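Local coordinates for putative immunoglobulin-blocking virulence protein (Mycoplasma mycoides subsp. capri, PDB 7ADK), which probably binds host immunoglobulin and blocks its action, so contributing to evasion of the antibody response, at residues A[131-135]-A[136-140]. Sequence-based numbering, arbitrary orientation.
Sequences TITIA and GIEVE
Ile132 and Val139 form the antiparallel hydrogen-bonded pair of a beta hairpin, with Ile132 N donating to Val139 O and Val139 N to Ile132 O, each bond 2.9 Å long. The axes of the short strand segments 131-133 and 138-140 come within 4.5 Å and their directions differ by 144°; the non-hydrogen-bonded pairs Thr131-Glu140 and Thr133-Glu138 flank the central one. Val139 O is gripped twice: Ile132 N lies almost in line with the carbonyl, whereas Thr131 OG1, 2.7 Å from the same Val139 O, sits above the carbonyl plane. A chi1 of 178° turns the Thr131 hydroxyl away from its own N and over the neighbouring strand. Thr133 has the same torsion, and its OG1 makes a weak bond to Gly136 O in the turn. The bent Glu138 side chain folds back over Thr133, bringing OE2 to 3.7 Å from Thr133 CB without a hydrogen bond. Thr131, Thr133, Glu138 and Glu140 line the exposed face. Ile132 and Val139 are buried on the reverse face; beside them, Ile134 CG1 of the turn lies 4.3 Å from Val139 CG2. Leu184 of helix 182-194 touches Ile134 and Val139, and Ile132 packs on Ile175 of strand 174-178. Weak bonds from Ile134 N to Ile137 O and from Ile137 N to Ala135 O span the turn, where Gly136 has a phi of 77°, and Ala135 O also accepts a hydrogen bond from Gln187 NE2. The arrangement is a beta hairpin with one polar and one apolar face, its first strand, 130-133, edging a three-stranded antiparallel sheet.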
# COMPACT_ATOMS: atom_id res chain seq x y z
N THR A 131 -11.90 49.81 -29.82
CA THR A 131 -13.03 49.46 -28.95
C THR A 131 -13.36 47.97 -29.07
O THR A 131 -13.17 47.35 -30.12
CB THR A 131 -14.24 50.38 -29.19
OG1 THR A 131 -15.32 50.00 -28.37
CG2 THR A 131 -14.75 50.35 -30.62
N ILE A 132 -13.79 47.37 -27.95
CA ILE A 132 -14.19 45.97 -27.80
C ILE A 132 -15.52 45.91 -27.02
O ILE A 132 -15.82 46.81 -26.24
CB ILE A 132 -13.07 45.12 -27.14
CG1 ILE A 132 -12.80 45.44 -25.66
CG2 ILE A 132 -11.77 45.19 -27.95
CD1 ILE A 132 -12.05 44.33 -24.92
N THR A 133 -16.30 44.84 -27.18
CA THR A 133 -17.50 44.59 -26.35
C THR A 133 -17.18 43.60 -25.24
O THR A 133 -16.51 42.60 -25.51
CB THR A 133 -18.70 44.13 -27.20
OG1 THR A 133 -19.80 43.86 -26.36
CG2 THR A 133 -18.47 42.87 -28.02
N ILE A 134 -17.60 43.86 -24.00
CA ILE A 134 -17.30 42.98 -22.84
C ILE A 134 -18.51 42.55 -21.99
O ILE A 134 -18.42 41.58 -21.24
CB ILE A 134 -16.13 43.53 -21.97
CG1 ILE A 134 -16.54 44.59 -20.94
CG2 ILE A 134 -14.95 44.01 -22.82
CD1 ILE A 134 -15.42 45.01 -20.01
N ALA A 135 -19.64 43.24 -22.11
CA ALA A 135 -20.90 42.95 -21.42
C ALA A 135 -22.11 43.37 -22.28
O ALA A 135 -23.03 44.03 -21.80
CB ALA A 135 -20.85 43.57 -20.04
N GLY A 136 -22.06 43.12 -23.58
CA GLY A 136 -22.89 43.78 -24.60
C GLY A 136 -22.38 45.19 -24.92
O GLY A 136 -22.06 45.49 -26.07
N ILE A 137 -22.20 46.01 -23.88
CA ILE A 137 -21.70 47.39 -23.93
C ILE A 137 -20.36 47.49 -24.67
O ILE A 137 -19.42 46.76 -24.37
CB ILE A 137 -21.62 47.97 -22.49
CG1 ILE A 137 -22.98 47.92 -21.76
CG2 ILE A 137 -21.06 49.38 -22.45
CD1 ILE A 137 -24.13 48.67 -22.42
N GLU A 138 -20.28 48.40 -25.63
CA GLU A 138 -19.05 48.75 -26.34
C GLU A 138 -18.15 49.63 -25.46
O GLU A 138 -18.62 50.62 -24.88
CB GLU A 138 -19.36 49.50 -27.64
CG GLU A 138 -20.27 48.75 -28.63
CD GLU A 138 -19.72 47.43 -29.15
OE1 GLU A 138 -20.51 46.58 -29.60
OE2 GLU A 138 -18.49 47.22 -29.17
N VAL A 139 -16.87 49.32 -25.35
CA VAL A 139 -15.94 49.99 -24.43
C VAL A 139 -14.63 50.29 -25.17
O VAL A 139 -14.19 49.46 -25.96
CB VAL A 139 -15.66 49.13 -23.19
CG1 VAL A 139 -14.88 49.93 -22.16
CG2 VAL A 139 -16.90 48.58 -22.50
N GLU A 140 -13.98 51.43 -24.98
CA GLU A 140 -12.63 51.66 -25.50
C GLU A 140 -11.55 50.95 -24.66
O GLU A 140 -11.62 50.95 -23.43
CB GLU A 140 -12.34 53.16 -25.68
CG GLU A 140 -12.39 53.98 -24.40
CD GLU A 140 -12.22 55.48 -24.66
OE1 GLU A 140 -11.14 55.91 -25.12
OE2 GLU A 140 -13.18 56.24 -24.41